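Local structure of sterol regulatory element-binding protein cleavage-activating protein (Schizosaccharomyces pombe, 4YHC) at residues T185-V198 against Y201-L213. The protein escorts the membrane-bound transcription factor precursor Sre1 for proteolytic processing when sterol or oxygen is low, this chain being its WD40 domain. The protein carries 9 engineered substitutions. Numbering follows the deposited sequence.
Sequences TANRIASLTESGEV and YSKKGPVWSPKIL. Engineered in segment 185-198: Ser191 (natural residue Cys).
Arg188 and Ser202 face each other as a non-hydrogen-bonded antiparallel pair, and the arginine curls round the serine hydroxyl. Its CB lies 3.9 Å from Tyr201 O. CG, set beside the backbone N (chi1 -53°), comes to 3.5 Å from Ser202 OG, and CD also lies 3.5 Å from that oxygen. The chain runs extended as far as NE, which with CZ stands farther off; the turn at chi4 (-85°) then swings NH2 back toward the hydroxyl. Ala186 CB sits against one face of the guanidinium, while Ser202 OG meets its edge in plane, taking a weak hydrogen bond from Arg188 NH2 at 3.2 Å. NH1 forms a salt bridge with Asp234, in the loop before strand 235-239 of the next blade, and NH2 also binds a citrate, probably from the crystallisation liquor. Arginine suits the place, having several N-H groups to share among these partners, and a serine is small enough to let it pass while still offering an oxygen.

The next pair, Ile189 and Tyr201, is hydrogen-bonded: each backbone N reaches the other's O at 2.8 Å. Ile189 points to the opposite face, where its CG1 meets Trp208 CZ3 obliquely at 3.9 Å. The indole thus reaches across the intervening strand, and Lys203 CG lies over one face of its ring, toward the rim, so the lysine's aliphatic part serves as apolar cover. Where strands 198-204 and 207-212 pair at their far end, Leu213 N donates to Val198 O at 2.9 Å, and Leu213 CD2 packs on Val198 CG2, two branched apolar chains closing that end. Strands 187-193, 198-204 and 207-212 are thereby joined as the last three strands of a four-stranded antiparallel blade, the repeating unit of a WD40 beta-propeller.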
loop_
_atom_site.group_PDB
_atom_site.type_symbol
_atom_site.label_atom_id
_atom_site.label_comp_id
_atom_site.label_asym_id
_atom_site.label_seq_id
_atom_site.Cartn_x
_atom_site.Cartn_y
_atom_site.Cartn_z
ATOM N N THR A 185 9.450 -12.411 -12.822
ATOM C CA THR A 185 9.417 -13.786 -13.309
ATOM C C THR A 185 7.990 -14.168 -13.655
ATOM O O THR A 185 7.762 -14.860 -14.640
ATOM C CB THR A 185 10.098 -14.719 -12.284
ATOM O OG1 THR A 185 11.501 -14.404 -12.233
ATOM C CG2 THR A 185 9.928 -16.193 -12.636
ATOM N N ALA A 186 7.021 -13.730 -12.871
ATOM C CA ALA A 186 5.627 -14.169 -13.073
ATOM C C ALA A 186 4.615 -13.272 -12.381
ATOM O O ALA A 186 4.967 -12.501 -11.464
ATOM C CB ALA A 186 5.459 -15.581 -12.581
ATOM N N ASN A 187 3.367 -13.321 -12.853
ATOM C CA ASN A 187 2.241 -12.803 -12.108
ATOM C C ASN A 187 1.806 -13.819 -11.104
ATOM O O ASN A 187 1.715 -14.974 -11.421
ATOM C CB ASN A 187 1.101 -12.466 -13.028
ATOM C CG ASN A 187 1.407 -11.271 -13.895
ATOM O OD1 ASN A 187 2.338 -10.502 -13.604
ATOM N ND2 ASN A 187 0.527 -11.017 -14.882
ATOM N N ARG A 188 1.616 -13.389 -9.865
ATOM C CA ARG A 188 1.283 -14.300 -8.780
ATOM C C ARG A 188 0.174 -13.744 -7.946
ATOM O O ARG A 188 0.051 -12.536 -7.806
ATOM C CB ARG A 188 2.492 -14.519 -7.913
ATOM C CG ARG A 188 3.741 -14.953 -8.604
ATOM C CD ARG A 188 4.781 -15.411 -7.586
ATOM N NE ARG A 188 6.169 -15.327 -8.076
ATOM C CZ ARG A 188 6.800 -16.271 -8.802
ATOM N NH1 ARG A 188 8.040 -16.091 -9.235
ATOM N NH2 ARG A 188 6.179 -17.364 -9.146
ATOM N N ILE A 189 -0.709 -14.614 -7.464
ATOM C CA ILE A 189 -1.722 -14.237 -6.483
ATOM C C ILE A 189 -1.550 -15.106 -5.262
ATOM O O ILE A 189 -1.614 -16.362 -5.366
ATOM C CB ILE A 189 -3.138 -14.469 -7.016
ATOM C CG1 ILE A 189 -3.318 -13.785 -8.354
ATOM C CG2 ILE A 189 -4.166 -13.977 -6.035
ATOM C CD1 ILE A 189 -3.412 -12.272 -8.260
ATOM N N ALA A 190 -1.395 -14.473 -4.104
ATOM C CA ALA A 190 -1.092 -15.202 -2.858
ATOM C C ALA A 190 -2.240 -14.982 -1.903
ATOM O O ALA A 190 -2.702 -13.846 -1.772
ATOM C CB ALA A 190 0.206 -14.688 -2.245
ATOM N N SER A 191 -2.684 -16.059 -1.227
ATOM C CA SER A 191 -3.827 -16.009 -0.330
ATOM C C SER A 191 -3.553 -16.723 0.998
ATOM O O SER A 191 -3.090 -17.829 1.053
ATOM C CB SER A 191 -5.075 -16.593 -1.015
ATOM O OG SER A 191 -5.228 -16.097 -2.338
ATOM N N LEU A 192 -3.812 -16.047 2.076
ATOM C CA LEU A 192 -3.680 -16.632 3.401
ATOM C C LEU A 192 -5.075 -17.065 3.756
ATOM O O LEU A 192 -6.009 -16.236 3.722
ATOM C CB LEU A 192 -3.174 -15.600 4.415
ATOM C CG LEU A 192 -3.218 -16.032 5.913
ATOM C CD1 LEU A 192 -2.353 -17.259 6.096
ATOM C CD2 LEU A 192 -2.701 -14.898 6.761
ATOM N N THR A 193 -5.257 -18.370 4.001
ATOM C CA THR A 193 -6.598 -18.890 4.365
ATOM C C THR A 193 -6.699 -19.183 5.856
ATOM O O THR A 193 -5.687 -19.261 6.539
ATOM C CB THR A 193 -6.927 -20.192 3.631
ATOM O OG1 THR A 193 -5.880 -21.099 3.867
ATOM C CG2 THR A 193 -6.984 -19.990 2.144
ATOM N N GLU A 194 -7.928 -19.291 6.339
ATOM C CA GLU A 194 -8.214 -19.680 7.750
ATOM C C GLU A 194 -7.532 -20.959 8.232
ATOM O O GLU A 194 -7.318 -21.119 9.415
ATOM C CB GLU A 194 -9.699 -19.786 8.005
ATOM C CG GLU A 194 -10.427 -18.451 7.915
ATOM C CD GLU A 194 -11.919 -18.568 8.217
ATOM O OE1 GLU A 194 -12.370 -19.655 8.660
ATOM O OE2 GLU A 194 -12.653 -17.566 8.009
ATOM N N SER A 195 -7.173 -21.835 7.304
ATOM C CA SER A 195 -6.360 -23.010 7.572
ATOM C C SER A 195 -4.963 -22.720 8.005
ATOM O O SER A 195 -4.260 -23.645 8.391
ATOM C CB SER A 195 -6.209 -23.824 6.285
ATOM O OG SER A 195 -7.316 -23.605 5.441
ATOM N N GLY A 196 -4.501 -21.482 7.837
ATOM C CA GLY A 196 -3.111 -21.188 8.100
ATOM C C GLY A 196 -2.180 -21.416 6.930
ATOM O O GLY A 196 -0.992 -21.093 7.018
ATOM N N GLU A 197 -2.699 -21.915 5.815
ATOM C CA GLU A 197 -1.868 -22.102 4.612
ATOM C C GLU A 197 -1.778 -20.806 3.797
ATOM O O GLU A 197 -2.714 -20.009 3.735
ATOM C CB GLU A 197 -2.458 -23.211 3.734
ATOM C CG GLU A 197 -2.682 -24.545 4.460
ATOM C CD GLU A 197 -3.607 -25.520 3.714
ATOM O OE1 GLU A 197 -4.870 -25.414 3.778
ATOM O OE2 GLU A 197 -3.060 -26.425 3.073
ATOM N N VAL A 198 -0.652 -20.598 3.151
ATOM C CA VAL A 198 -0.625 -19.610 2.089
ATOM C C VAL A 198 -0.493 -20.344 0.751
ATOM O O VAL A 198 0.425 -21.130 0.537
ATOM C CB VAL A 198 0.354 -18.408 2.331
ATOM C CG1 VAL A 198 1.390 -18.696 3.349
ATOM C CG2 VAL A 198 0.982 -17.939 1.047
ATOM N N TYR A 201 -0.980 -18.909 -6.393
ATOM C CA TYR A 201 -1.179 -19.217 -7.838
ATOM C C TYR A 201 -0.268 -18.378 -8.728
ATOM O O TYR A 201 -0.341 -17.135 -8.714
ATOM C CB TYR A 201 -2.602 -18.930 -8.267
ATOM C CG TYR A 201 -3.544 -20.055 -7.993
ATOM C CD1 TYR A 201 -3.726 -21.063 -8.930
ATOM C CD2 TYR A 201 -4.267 -20.092 -6.824
ATOM C CE1 TYR A 201 -4.570 -22.092 -8.683
ATOM C CE2 TYR A 201 -5.108 -21.118 -6.560
ATOM C CZ TYR A 201 -5.254 -22.110 -7.486
ATOM O OH TYR A 201 -6.121 -23.098 -7.230
ATOM N N SER A 202 0.592 -19.042 -9.481
ATOM C CA SER A 202 1.541 -18.374 -10.378
ATOM C C SER A 202 1.335 -18.736 -11.837
ATOM O O SER A 202 1.088 -19.905 -12.178
ATOM C CB SER A 202 2.947 -18.715 -10.012
ATOM O OG SER A 202 3.157 -18.372 -8.669
ATOM N N LYS A 203 1.497 -17.725 -12.684
ATOM C CA LYS A 203 1.297 -17.847 -14.102
ATOM C C LYS A 203 2.623 -18.105 -14.791
ATOM O O LYS A 203 3.525 -17.264 -14.765
ATOM C CB LYS A 203 0.679 -16.563 -14.649
ATOM C CG LYS A 203 -0.270 -16.780 -15.825
ATOM C CD LYS A 203 -0.265 -15.643 -16.817
ATOM C CE LYS A 203 -1.587 -15.547 -17.573
ATOM N NZ LYS A 203 -2.193 -16.840 -18.000
ATOM N N LYS A 204 2.755 -19.267 -15.413
ATOM C CA LYS A 204 3.848 -19.471 -16.379
ATOM C C LYS A 204 3.287 -19.757 -17.770
ATOM O O LYS A 204 2.540 -20.732 -17.978
ATOM C CB LYS A 204 4.847 -20.554 -15.928
ATOM C CG LYS A 204 6.095 -20.005 -15.222
ATOM C CD LYS A 204 6.953 -19.133 -16.139
ATOM C CE LYS A 204 7.969 -18.300 -15.378
ATOM N NZ LYS A 204 9.350 -18.855 -15.442
ATOM N N GLY A 205 3.616 -18.867 -18.705
ATOM C CA GLY A 205 3.047 -18.914 -20.033
ATOM C C GLY A 205 1.536 -18.814 -19.927
ATOM O O GLY A 205 1.029 -17.926 -19.282
ATOM N N PRO A 206 0.801 -19.741 -20.552
ATOM C CA PRO A 206 -0.650 -19.588 -20.552
ATOM C C PRO A 206 -1.306 -20.144 -19.308
ATOM O O PRO A 206 -2.496 -19.956 -19.159
ATOM C CB PRO A 206 -1.088 -20.428 -21.765
ATOM C CG PRO A 206 -0.052 -21.500 -21.889
ATOM C CD PRO A 206 1.220 -20.994 -21.222
ATOM N N VAL A 207 -0.535 -20.815 -18.443
ATOM C CA VAL A 207 -1.083 -21.654 -17.355
ATOM C C VAL A 207 -0.776 -21.192 -15.915
ATOM O O VAL A 207 0.396 -21.046 -15.518
ATOM C CB VAL A 207 -0.513 -23.091 -17.473
ATOM C CG1 VAL A 207 -1.174 -24.034 -16.464
ATOM C CG2 VAL A 207 -0.654 -23.588 -18.916
ATOM N N TRP A 208 -1.832 -21.030 -15.132
ATOM C CA TRP A 208 -1.710 -20.857 -13.705
ATOM C C TRP A 208 -1.498 -22.188 -12.954
ATOM O O TRP A 208 -2.183 -23.161 -13.265
ATOM C CB TRP A 208 -2.967 -20.195 -13.196
ATOM C CG TRP A 208 -3.107 -18.784 -13.664
ATOM C CD1 TRP A 208 -3.640 -18.362 -14.840
ATOM C CD2 TRP A 208 -2.776 -17.598 -12.925
ATOM N NE1 TRP A 208 -3.649 -16.993 -14.889
ATOM C CE2 TRP A 208 -3.118 -16.499 -13.728
ATOM C CE3 TRP A 208 -2.216 -17.360 -11.669
ATOM C CZ2 TRP A 208 -2.906 -15.187 -13.322
ATOM C CZ3 TRP A 208 -2.024 -16.058 -11.270
ATOM C CH2 TRP A 208 -2.332 -14.992 -12.103
ATOM N N SER A 209 -0.558 -22.232 -11.998
ATOM C CA SER A 209 -0.428 -23.353 -11.082
ATOM C C SER A 209 -0.237 -22.908 -9.627
ATOM O O SER A 209 0.445 -21.885 -9.327
ATOM C CB SER A 209 0.719 -24.268 -11.453
ATOM O OG SER A 209 1.930 -23.577 -11.562
ATOM N N PRO A 210 -0.820 -23.691 -8.718
ATOM C CA PRO A 210 -0.821 -23.389 -7.290
ATOM C C PRO A 210 0.354 -24.023 -6.606
ATOM O O PRO A 210 0.828 -25.068 -7.014
ATOM C CB PRO A 210 -2.127 -24.030 -6.783
ATOM C CG PRO A 210 -2.375 -25.145 -7.732
ATOM C CD PRO A 210 -1.750 -24.792 -9.050
ATOM N N LYS A 211 0.818 -23.390 -5.555
ATOM C CA LYS A 211 1.692 -24.038 -4.633
ATOM C C LYS A 211 1.314 -23.607 -3.250
ATOM O O LYS A 211 0.808 -22.504 -3.065
ATOM C CB LYS A 211 3.119 -23.666 -4.901
ATOM C CG LYS A 211 3.808 -24.670 -5.795
ATOM C CD LYS A 211 5.266 -24.840 -5.396
ATOM C CE LYS A 211 6.136 -23.783 -6.045
ATOM N NZ LYS A 211 6.339 -24.069 -7.497
ATOM N N ILE A 212 1.602 -24.450 -2.274
ATOM C CA ILE A 212 1.387 -24.087 -0.888
ATOM C C ILE A 212 2.749 -23.806 -0.339
ATOM O O ILE A 212 3.625 -24.676 -0.424
ATOM C CB ILE A 212 0.834 -25.216 -0.004
ATOM C CG1 ILE A 212 -0.354 -25.934 -0.660
ATOM C CG2 ILE A 212 0.539 -24.674 1.401
ATOM C CD1 ILE A 212 -1.662 -25.207 -0.636
ATOM N N LEU A 213 2.910 -22.635 0.270
ATOM C CA LEU A 213 4.178 -22.237 0.863
ATOM C C LEU A 213 4.410 -22.851 2.226
ATOM O O LEU A 213 3.474 -23.102 2.927
ATOM C CB LEU A 213 4.164 -20.730 1.072
ATOM C CG LEU A 213 4.797 -19.919 -0.024
ATOM C CD1 LEU A 213 4.401 -20.399 -1.408
ATOM C CD2 LEU A 213 4.447 -18.463 0.241
#